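Local coordinates for protein MATE family efflux transporter (Vibrio cholerae, PDB 6IDP) that probably exports drugs and other toxic compounds across the bacterial membrane as a multidrug efflux transporter of the MATE family, through proton-dependent changes of conformation, at residues A[23-26]-A[27-31]; A[273-276]-A[277-281]; A[163-166]-A[167-171]. All blocks are in the same frame, centred on the assembly; numbering follows the deposited sequence.

Contact 1: A[23-26]-A[27-31]; sequences FGVL and SLMSF. With OLC ((2R)-2,3-dihydroxypropyl (9Z)-octadec-9-enoate), chain O.
Met29 folds its thioether back over Val25, one turn earlier in helix 5-39, and lays its terminal methyl between two branched neighbours. Met29 CE lies 3.8 Å from Val25 CG1 and 3.6 Å from Leu26 CD2, and the methionine runs at a slant to both side chains. The chain is extended as far as SD and then bends (chi3 -60°), which turns CE back toward the preceding turn. Val25 meets it with the CG1 branch.

On other sides of the helix, two serines add to its backbone bonding. Ser27 OG gives its proton to Gly24 O at 2.7 Å, three residues back; with chi1 at 66°, the hydroxyl sits between the backbone N and the carbonyl carbon, folded against the preceding turn. Gly24 O also accepts from Leu28 N at 3.0 Å, and the two donors arrive from the same face of the carbonyl plane. Ser30 treats Leu26 O differently. Ser30 OG reaches Leu26 O at 2.9 Å and Ser30 N reaches Leu26 O at 3.0 Å, from opposite faces of the carbonyl plane, so a single residue grips the carbonyl twice.

At the far end, Leu28 CD1 and the Phe31 ring both touch the end of a monoolein chain, with Phe31 CE2 3.5 Å from C17 of that lipid. Val25 and Met29 continue onto Val281 of helix 281-299, whereas Ser27 faces helix 161-184. Serine hydroxyls returned to carbonyls three or four residues back, beside apolar residues that pack outward, are typical of a transmembrane helix, here the first of the MATE fold.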
ATOM      1  N   PHE A  23     -10.569   8.596  -2.695  1.00 39.68           N
ATOM      2  CA  PHE A  23     -11.820   7.969  -3.111  1.00 49.39           C
ATOM      3  C   PHE A  23     -11.562   6.605  -3.739  1.00 50.17           C
ATOM      4  O   PHE A  23     -12.352   5.679  -3.567  1.00 54.20           O
ATOM      5  CB  PHE A  23     -12.582   8.862  -4.096  1.00 54.68           C
ATOM      6  CG  PHE A  23     -13.292  10.022  -3.451  1.00 64.32           C
ATOM      7  CD1 PHE A  23     -13.092  10.327  -2.113  1.00 69.30           C
ATOM      8  CD2 PHE A  23     -14.172  10.801  -4.183  1.00 71.51           C
ATOM      9  CE1 PHE A  23     -13.748  11.395  -1.523  1.00 74.96           C
ATOM     10  CE2 PHE A  23     -14.834  11.868  -3.598  1.00 75.52           C
ATOM     11  CZ  PHE A  23     -14.620  12.164  -2.266  1.00 77.06           C
ATOM     12  N   GLY A  24     -10.455   6.492  -4.465  1.00 48.27           N
ATOM     13  CA  GLY A  24     -10.067   5.234  -5.074  1.00 49.76           C
ATOM     14  C   GLY A  24      -9.843   4.153  -4.034  1.00 50.52           C
ATOM     15  O   GLY A  24     -10.374   3.049  -4.148  1.00 54.67           O
ATOM     16  N   VAL A  25      -9.053   4.478  -3.016  1.00 48.26           N
ATOM     17  CA  VAL A  25      -8.769   3.549  -1.929  1.00 55.51           C
ATOM     18  C   VAL A  25     -10.037   3.216  -1.140  1.00 57.18           C
ATOM     19  O   VAL A  25     -10.286   2.056  -0.814  1.00 59.51           O
ATOM     20  CB  VAL A  25      -7.696   4.121  -0.978  1.00 58.14           C
ATOM     21  CG1 VAL A  25      -7.555   3.256   0.265  1.00 63.25           C
ATOM     22  CG2 VAL A  25      -6.368   4.236  -1.699  1.00 51.36           C
ATOM     23  N   LEU A  26     -10.839   4.239  -0.852  1.00 57.75           N
ATOM     24  CA  LEU A  26     -12.094   4.066  -0.123  1.00 56.23           C
ATOM     25  C   LEU A  26     -13.086   3.178  -0.869  1.00 59.45           C
ATOM     26  O   LEU A  26     -13.742   2.327  -0.265  1.00 67.21           O
ATOM     27  CB  LEU A  26     -12.736   5.424   0.162  1.00 53.79           C
ATOM     28  CG  LEU A  26     -12.143   6.238   1.311  1.00 52.39           C
ATOM     29  CD1 LEU A  26     -12.749   7.630   1.349  1.00 57.45           C
ATOM     30  CD2 LEU A  26     -12.363   5.526   2.634  1.00 49.52           C
ATOM     31  N   SER A  27     -13.203   3.386  -2.177  1.00 52.66           N
ATOM     32  CA  SER A  27     -14.081   2.562  -2.998  1.00 60.40           C
ATOM     33  C   SER A  27     -13.580   1.124  -2.999  1.00 63.84           C
ATOM     34  O   SER A  27     -14.365   0.177  -2.957  1.00 60.18           O
ATOM     35  CB  SER A  27     -14.158   3.103  -4.427  1.00 57.36           C
ATOM     36  OG  SER A  27     -12.907   2.989  -5.084  1.00 56.30           O
ATOM     37  N   LEU A  28     -12.258   0.980  -3.034  1.00 62.32           N
ATOM     38  CA  LEU A  28     -11.609  -0.323  -3.001  1.00 62.56           C
ATOM     39  C   LEU A  28     -11.921  -1.084  -1.712  1.00 62.40           C
ATOM     40  O   LEU A  28     -12.284  -2.260  -1.749  1.00 65.72           O
ATOM     41  CB  LEU A  28     -10.095  -0.154  -3.168  1.00 57.97           C
ATOM     42  CG  LEU A  28      -9.213  -1.394  -3.050  1.00 54.74           C
ATOM     43  CD1 LEU A  28      -9.686  -2.469  -4.007  1.00 52.25           C
ATOM     44  CD2 LEU A  28      -7.759  -1.035  -3.318  1.00 51.94           C
ATOM     45  N   MET A  29     -11.788  -0.412  -0.574  1.00 60.10           N
ATOM     46  CA  MET A  29     -12.025  -1.056   0.715  1.00 69.34           C
ATOM     47  C   MET A  29     -13.508  -1.328   0.960  1.00 65.90           C
ATOM     48  O   MET A  29     -13.862  -2.193   1.758  1.00 69.71           O
ATOM     49  CB  MET A  29     -11.455  -0.204   1.849  1.00 77.28           C
ATOM     50  CG  MET A  29      -9.959   0.024   1.757  1.00 73.18           C
ATOM     51  SD  MET A  29      -9.365   1.108   3.065  1.00111.39           S
ATOM     52  CE  MET A  29     -10.316   2.585   2.733  1.00 61.09           C
ATOM     53  N   SER A  30     -14.368  -0.582   0.275  1.00 64.11           N
ATOM     54  CA  SER A  30     -15.808  -0.789   0.379  1.00 64.77           C
ATOM     55  C   SER A  30     -16.209  -2.115  -0.259  1.00 62.67           C
ATOM     56  O   SER A  30     -17.036  -2.847   0.284  1.00 60.67           O
ATOM     57  CB  SER A  30     -16.574   0.367  -0.269  1.00 67.07           C
ATOM     58  OG  SER A  30     -16.452   1.553   0.496  1.00 71.66           O
ATOM     59  N   PHE A  31     -15.619  -2.419  -1.412  1.00 60.21           N
ATOM     60  CA  PHE A  31     -15.856  -3.697  -2.070  1.00 64.67           C
ATOM     61  C   PHE A  31     -15.327  -4.860  -1.238  1.00 66.93           C
ATOM     62  O   PHE A  31     -16.035  -5.839  -1.002  1.00 71.41           O
ATOM     63  CB  PHE A  31     -15.206  -3.739  -3.456  1.00 57.50           C
ATOM     64  CG  PHE A  31     -14.936  -5.133  -3.943  1.00 63.22           C
ATOM     65  CD1 PHE A  31     -15.968  -5.924  -4.420  1.00 73.13           C
ATOM     66  CD2 PHE A  31     -13.656  -5.666  -3.897  1.00 61.75           C
ATOM     67  CE1 PHE A  31     -15.729  -7.215  -4.854  1.00 72.20           C
ATOM     68  CE2 PHE A  31     -13.413  -6.957  -4.328  1.00 64.77           C
ATOM     69  CZ  PHE A  31     -14.449  -7.731  -4.806  1.00 69.17           C
TER
HETATM   70  C18 OLC O 514     -11.074  -5.469  -6.440  1.00 56.88           C
HETATM   71  C17 OLC O 514     -10.255  -5.796  -5.209  1.00 62.52           C
HETATM   72  C16 OLC O 514      -9.133  -6.748  -5.560  1.00 61.70           C
HETATM   73  C15 OLC O 514      -7.973  -6.516  -4.616  1.00 63.70           C
HETATM   74  C14 OLC O 514      -6.698  -7.044  -5.236  1.00 61.64           C

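Contact 2: A[273-276]-A[277-281]; sequences SRFE and FFALV. With OLC ((2R)-2,3-dihydroxypropyl (9Z)-octadec-9-enoate), chain N.
Phe275 O receives the shortest sound bond of this turn, from Ala279 N at 2.8 Å, with the donor nearly along the C=O axis. Ala279 CB also points back at the preceding turn and lies 4.2 Å from Phe275 CE1. The Phe275 ring, swung away from its own backbone N (chi1 180°), reaches C18 of a monoolein chain through CE2 at 4.0 Å. The same lipid runs on past Ala279 to Val281, whose CG1 is 3.6 Å from C13.

Phe278 uses its ring edge. Phe278 CD2 stands 3.5 Å from Arg274 O, near the plane of the ring, while Phe278 N bonds to that same oxygen at 3.2 Å. The carbonyl is thus bordered by an N-H and an aromatic C-H of one residue.

The bonding pattern then changes. Leu280 N makes a weak bond to Glu276 O at 3.1 Å, bent to 126° at the hydrogen, and bonds three residues back appear, from Leu280 N to Phe277 O and Val281 N to Phe278 O. Leu280 leaves helical geometry and occupies the N-cap position of helix 281-299. Phe277 and Phe278 rest on Met29 of helix 5-39, and Leu280 on Leu360 and Leu363 of helix 360-375. This one-residue break between helices 263-279 and 281-299 is consistent with an interrupted transmembrane helix.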
ATOM      1  N   SER A 273      -6.070  -2.536  14.685  1.00 35.60           N
ATOM      2  CA  SER A 273      -5.233  -2.353  13.503  1.00 36.26           C
ATOM      3  C   SER A 273      -6.074  -1.923  12.309  1.00 36.75           C
ATOM      4  O   SER A 273      -5.649  -1.097  11.499  1.00 34.77           O
ATOM      5  CB  SER A 273      -4.477  -3.641  13.173  1.00 42.34           C
ATOM      6  OG  SER A 273      -3.628  -4.024  14.238  1.00 50.33           O
ATOM      7  N   ARG A 274      -7.265  -2.503  12.204  1.00 34.36           N
ATOM      8  CA  ARG A 274      -8.212  -2.136  11.163  1.00 35.66           C
ATOM      9  C   ARG A 274      -8.574  -0.660  11.273  1.00 36.83           C
ATOM     10  O   ARG A 274      -8.641   0.047  10.265  1.00 35.76           O
ATOM     11  CB  ARG A 274      -9.470  -3.004  11.252  1.00 37.85           C
ATOM     12  CG  ARG A 274     -10.549  -2.642  10.250  1.00 53.08           C
ATOM     13  CD  ARG A 274     -11.813  -3.447  10.499  1.00 63.82           C
ATOM     14  NE  ARG A 274     -11.546  -4.882  10.514  1.00 75.76           N
ATOM     15  CZ  ARG A 274     -11.603  -5.663   9.441  1.00 84.24           C
ATOM     16  NH1 ARG A 274     -11.920  -5.150   8.260  1.00 85.14           N
ATOM     17  NH2 ARG A 274     -11.344  -6.960   9.548  1.00 89.52           N
ATOM     18  N   PHE A 275      -8.798  -0.201  12.502  1.00 32.98           N
ATOM     19  CA  PHE A 275      -9.108   1.204  12.733  1.00 35.13           C
ATOM     20  C   PHE A 275      -7.930   2.099  12.349  1.00 28.89           C
ATOM     21  O   PHE A 275      -8.127   3.153  11.743  1.00 34.68           O
ATOM     22  CB  PHE A 275      -9.494   1.454  14.193  1.00 33.64           C
ATOM     23  CG  PHE A 275      -9.815   2.894  14.489  1.00 34.93           C
ATOM     24  CD1 PHE A 275      -8.835   3.758  14.952  1.00 30.99           C
ATOM     25  CD2 PHE A 275     -11.094   3.386  14.291  1.00 41.21           C
ATOM     26  CE1 PHE A 275      -9.126   5.082  15.211  1.00 38.82           C
ATOM     27  CE2 PHE A 275     -11.390   4.713  14.556  1.00 43.71           C
ATOM     28  CZ  PHE A 275     -10.405   5.559  15.014  1.00 37.88           C
ATOM     29  N   GLU A 276      -6.719   1.685  12.719  1.00 27.59           N
ATOM     30  CA  GLU A 276      -5.502   2.412  12.353  1.00 37.74           C
ATOM     31  C   GLU A 276      -5.416   2.622  10.846  1.00 38.05           C
ATOM     32  O   GLU A 276      -5.073   3.707  10.381  1.00 38.55           O
ATOM     33  CB  GLU A 276      -4.248   1.669  12.821  1.00 38.08           C
ATOM     34  CG  GLU A 276      -3.878   1.862  14.280  1.00 49.31           C
ATOM     35  CD  GLU A 276      -2.512   1.276  14.605  1.00 61.22           C
ATOM     36  OE1 GLU A 276      -1.582   1.450  13.787  1.00 58.28           O
ATOM     37  OE2 GLU A 276      -2.371   0.633  15.667  1.00 64.84           O
ATOM     38  N   PHE A 277      -5.723   1.568  10.096  1.00 35.67           N
ATOM     39  CA  PHE A 277      -5.654   1.616   8.643  1.00 39.43           C
ATOM     40  C   PHE A 277      -6.601   2.676   8.093  1.00 40.01           C
ATOM     41  O   PHE A 277      -6.211   3.494   7.258  1.00 41.29           O
ATOM     42  CB  PHE A 277      -5.980   0.248   8.042  1.00 40.40           C
ATOM     43  CG  PHE A 277      -5.665   0.143   6.579  1.00 45.57           C
ATOM     44  CD1 PHE A 277      -4.398  -0.226   6.159  1.00 49.25           C
ATOM     45  CD2 PHE A 277      -6.628   0.420   5.624  1.00 50.00           C
ATOM     46  CE1 PHE A 277      -4.098  -0.321   4.813  1.00 50.75           C
ATOM     47  CE2 PHE A 277      -6.332   0.328   4.277  1.00 55.19           C
ATOM     48  CZ  PHE A 277      -5.067  -0.044   3.871  1.00 53.92           C
ATOM     49  N   PHE A 278      -7.840   2.664   8.571  1.00 35.04           N
ATOM     50  CA  PHE A 278      -8.825   3.643   8.134  1.00 36.24           C
ATOM     51  C   PHE A 278      -8.461   5.056   8.581  1.00 35.56           C
ATOM     52  O   PHE A 278      -8.641   6.011   7.828  1.00 33.95           O
ATOM     53  CB  PHE A 278     -10.216   3.272   8.649  1.00 39.96           C
ATOM     54  CG  PHE A 278     -10.984   2.380   7.721  1.00 54.57           C
ATOM     55  CD1 PHE A 278     -11.549   2.893   6.565  1.00 61.35           C
ATOM     56  CD2 PHE A 278     -11.145   1.032   8.001  1.00 64.84           C
ATOM     57  CE1 PHE A 278     -12.259   2.078   5.702  1.00 68.66           C
ATOM     58  CE2 PHE A 278     -11.855   0.211   7.143  1.00 69.11           C
ATOM     59  CZ  PHE A 278     -12.412   0.737   5.992  1.00 72.09           C
ATOM     60  N   ALA A 279      -7.942   5.187   9.799  1.00 23.11           N
ATOM     61  CA  ALA A 279      -7.562   6.497  10.321  1.00 29.58           C
ATOM     62  C   ALA A 279      -6.436   7.125   9.502  1.00 32.89           C
ATOM     63  O   ALA A 279      -6.273   8.345   9.493  1.00 33.94           O
ATOM     64  CB  ALA A 279      -7.151   6.388  11.784  1.00 26.31           C
ATOM     65  N   LEU A 280      -5.671   6.286   8.810  1.00 28.01           N
ATOM     66  CA  LEU A 280      -4.520   6.747   8.039  1.00 28.95           C
ATOM     67  C   LEU A 280      -4.761   6.692   6.532  1.00 31.79           C
ATOM     68  O   LEU A 280      -3.811   6.698   5.749  1.00 29.82           O
ATOM     69  CB  LEU A 280      -3.283   5.914   8.389  1.00 29.84           C
ATOM     70  CG  LEU A 280      -2.539   6.243   9.687  1.00 30.12           C
ATOM     71  CD1 LEU A 280      -1.593   5.111  10.053  1.00 36.12           C
ATOM     72  CD2 LEU A 280      -1.775   7.557   9.562  1.00 22.60           C
ATOM     73  N   VAL A 281      -6.026   6.638   6.125  1.00 28.04           N
ATOM     74  CA  VAL A 281      -6.341   6.481   4.711  1.00 31.12           C
ATOM     75  C   VAL A 281      -5.970   7.729   3.901  1.00 27.83           C
ATOM     76  O   VAL A 281      -5.616   7.624   2.729  1.00 31.92           O
ATOM     77  CB  VAL A 281      -7.842   6.133   4.502  1.00 37.06           C
ATOM     78  CG1 VAL A 281      -8.737   7.300   4.887  1.00 40.63           C
ATOM     79  CG2 VAL A 281      -8.098   5.699   3.066  1.00 37.57           C
TER
HETATM   80  C18 OLC N 513     -11.979   7.529  11.790  1.00 58.60           C
HETATM   81  C17 OLC N 513     -11.011   8.228  10.862  1.00 59.75           C
HETATM   82  C16 OLC N 513     -11.650   8.392   9.501  1.00 60.78           C
HETATM   83  C12 OLC N 513     -11.156  10.163   4.936  1.00 60.03           C
HETATM   84  C15 OLC N 513     -10.694   9.101   8.566  1.00 59.86           C
HETATM   85  C13 OLC N 513     -10.527  10.109   6.312  1.00 62.02           C
HETATM   86  C14 OLC N 513     -11.268   9.102   7.164  1.00 64.49           C

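Contact 3: A[163-166]-A[167-171]; sequences PGTL and MMVTS
Thr170 N bonds to Leu166 O at 2.9 Å, nearly straight at 170°, and the threonine's side chain crowds the same oxygen. Thr170 OG1 lies 3.0 Å from Leu166 O, placed there by a chi1 of 59° that tucks the hydroxyl between its own N and carbonyl carbon; a second acceptor competes for its proton, and this bond remains uncertain. Thr170 CG2 also comes close to Leu166 O, so a methyl as well as polar groups borders this carbonyl.

The preceding backbone bonds are less uniform. Met167 N reaches Pro163 O at 2.9 Å, and Val169 N meets Thr165 O in the carbonyl plane at 3.1 Å. The bond from Met168 N to Gly164 O is weak. Met167 lays CG 3.1 Å from Pro163 O, and Val169 CG2 stands 3.3 Å from Thr165 O, so aliphatic carbons flank carbonyls that backbone N-H groups already satisfy.

Met167 O is served twice by one residue: Ser171 OG at 2.6 Å and Ser171 N at 3.1 Å approach from opposite faces of its plane. Ser27 OG of helix 5-39, whose main partner is Gly24 O, adds a weak bond. The hydroxyl of Thr165 is likewise satisfied within the helix, at Leu161 O.

The Thr165 and Ser171 hydroxyls are thus paired with carbonyls of their own membrane-embedded helix. Helix 161-184 lies among three others: Pro163, Leu166 and Met167 pack on Tyr151 of helix 124-156, Leu166 and Thr170 on helix 189-213, and Met168 and Ser171 against helix 5-39.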
ATOM      1  N   PRO A 163      -6.780   7.147 -12.626  1.00 33.75           N
ATOM      2  CA  PRO A 163      -6.719   5.915 -11.828  1.00 34.82           C
ATOM      3  C   PRO A 163      -7.692   5.918 -10.653  1.00 35.82           C
ATOM      4  O   PRO A 163      -8.266   4.875 -10.341  1.00 41.25           O
ATOM      5  CB  PRO A 163      -5.266   5.880 -11.330  1.00 34.11           C
ATOM      6  CG  PRO A 163      -4.754   7.261 -11.501  1.00 38.26           C
ATOM      7  CD  PRO A 163      -5.465   7.810 -12.692  1.00 29.81           C
ATOM      8  N   GLY A 164      -7.877   7.069 -10.017  1.00 32.00           N
ATOM      9  CA  GLY A 164      -8.799   7.178  -8.900  1.00 31.50           C
ATOM     10  C   GLY A 164     -10.221   6.847  -9.310  1.00 38.67           C
ATOM     11  O   GLY A 164     -10.926   6.104  -8.626  1.00 35.61           O
ATOM     12  N   THR A 165     -10.636   7.397 -10.445  1.00 42.58           N
ATOM     13  CA  THR A 165     -11.972   7.164 -10.974  1.00 39.91           C
ATOM     14  C   THR A 165     -12.178   5.696 -11.339  1.00 37.87           C
ATOM     15  O   THR A 165     -13.223   5.116 -11.042  1.00 40.04           O
ATOM     16  CB  THR A 165     -12.235   8.051 -12.210  1.00 39.27           C
ATOM     17  OG1 THR A 165     -12.289   9.423 -11.803  1.00 40.72           O
ATOM     18  CG2 THR A 165     -13.549   7.680 -12.879  1.00 43.68           C
ATOM     19  N   LEU A 166     -11.174   5.095 -11.970  1.00 32.14           N
ATOM     20  CA  LEU A 166     -11.283   3.708 -12.409  1.00 35.48           C
ATOM     21  C   LEU A 166     -11.271   2.725 -11.241  1.00 35.05           C
ATOM     22  O   LEU A 166     -11.857   1.647 -11.331  1.00 32.59           O
ATOM     23  CB  LEU A 166     -10.163   3.366 -13.390  1.00 31.29           C
ATOM     24  CG  LEU A 166     -10.345   3.913 -14.807  1.00 41.66           C
ATOM     25  CD1 LEU A 166      -9.265   3.378 -15.728  1.00 41.02           C
ATOM     26  CD2 LEU A 166     -11.728   3.576 -15.347  1.00 44.45           C
ATOM     27  N   MET A 167     -10.605   3.094 -10.151  1.00 36.48           N
ATOM     28  CA  MET A 167     -10.641   2.272  -8.945  1.00 39.05           C
ATOM     29  C   MET A 167     -12.063   2.211  -8.405  1.00 37.76           C
ATOM     30  O   MET A 167     -12.502   1.171  -7.919  1.00 41.37           O
ATOM     31  CB  MET A 167      -9.683   2.810  -7.879  1.00 37.03           C
ATOM     32  CG  MET A 167      -8.217   2.595  -8.205  1.00 32.22           C
ATOM     33  SD  MET A 167      -7.114   3.465  -7.074  1.00 48.64           S
ATOM     34  CE  MET A 167      -7.309   2.486  -5.590  1.00 53.42           C
ATOM     35  N   MET A 168     -12.784   3.323  -8.502  1.00 36.33           N
ATOM     36  CA  MET A 168     -14.184   3.345  -8.099  1.00 38.83           C
ATOM     37  C   MET A 168     -15.021   2.471  -9.027  1.00 41.28           C
ATOM     38  O   MET A 168     -15.867   1.701  -8.571  1.00 47.42           O
ATOM     39  CB  MET A 168     -14.727   4.777  -8.084  1.00 41.41           C
ATOM     40  CG  MET A 168     -14.008   5.697  -7.108  1.00 50.84           C
ATOM     41  SD  MET A 168     -15.026   7.057  -6.492  1.00103.73           S
ATOM     42  CE  MET A 168     -15.160   8.092  -7.946  1.00 66.51           C
ATOM     43  N   VAL A 169     -14.769   2.586 -10.326  1.00 39.93           N
ATOM     44  CA  VAL A 169     -15.527   1.842 -11.327  1.00 42.58           C
ATOM     45  C   VAL A 169     -15.342   0.333 -11.178  1.00 42.31           C
ATOM     46  O   VAL A 169     -16.317  -0.418 -11.164  1.00 39.39           O
ATOM     47  CB  VAL A 169     -15.131   2.264 -12.755  1.00 41.96           C
ATOM     48  CG1 VAL A 169     -15.800   1.365 -13.782  1.00 40.11           C
ATOM     49  CG2 VAL A 169     -15.503   3.719 -12.993  1.00 40.78           C
ATOM     50  N   THR A 170     -14.094  -0.109 -11.055  1.00 37.61           N
ATOM     51  CA  THR A 170     -13.814  -1.534 -10.923  1.00 35.19           C
ATOM     52  C   THR A 170     -14.314  -2.083  -9.586  1.00 40.37           C
ATOM     53  O   THR A 170     -14.715  -3.243  -9.500  1.00 40.24           O
ATOM     54  CB  THR A 170     -12.307  -1.835 -11.074  1.00 31.56           C
ATOM     55  OG1 THR A 170     -11.568  -1.118 -10.078  1.00 35.73           O
ATOM     56  CG2 THR A 170     -11.817  -1.432 -12.460  1.00 27.98           C
ATOM     57  N   SER A 171     -14.296  -1.246  -8.550  1.00 36.31           N
ATOM     58  CA  SER A 171     -14.808  -1.638  -7.237  1.00 38.53           C
ATOM     59  C   SER A 171     -16.307  -1.909  -7.279  1.00 38.48           C
ATOM     60  O   SER A 171     -16.779  -2.910  -6.743  1.00 42.12           O
ATOM     61  CB  SER A 171     -14.514  -0.559  -6.192  1.00 39.51           C
ATOM     62  OG  SER A 171     -13.123  -0.422  -5.975  1.00 45.90           O
TER

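Overall arrangement
Contact 1 is the middle member of the three: helix 5-39 touches contact 2 through Val25 and Met29 and contact 3 through Ser27 and Leu28, whereas contacts 2 and 3 stay about 9 Å apart at their nearest atoms. Contact 3 is buried; contacts 1 and 2 are partly buried, and lipid chains lie against both. Chemistry follows place. The junction of 1 with 3, within the same family region, involves the hydroxyls of Ser27 and Ser171, while that of 1 with 2, between two different family regions, is methionine, valine and aromatic packing. Contacts 1 and 3 lie within continuing helices, but contact 2 spans a helix break.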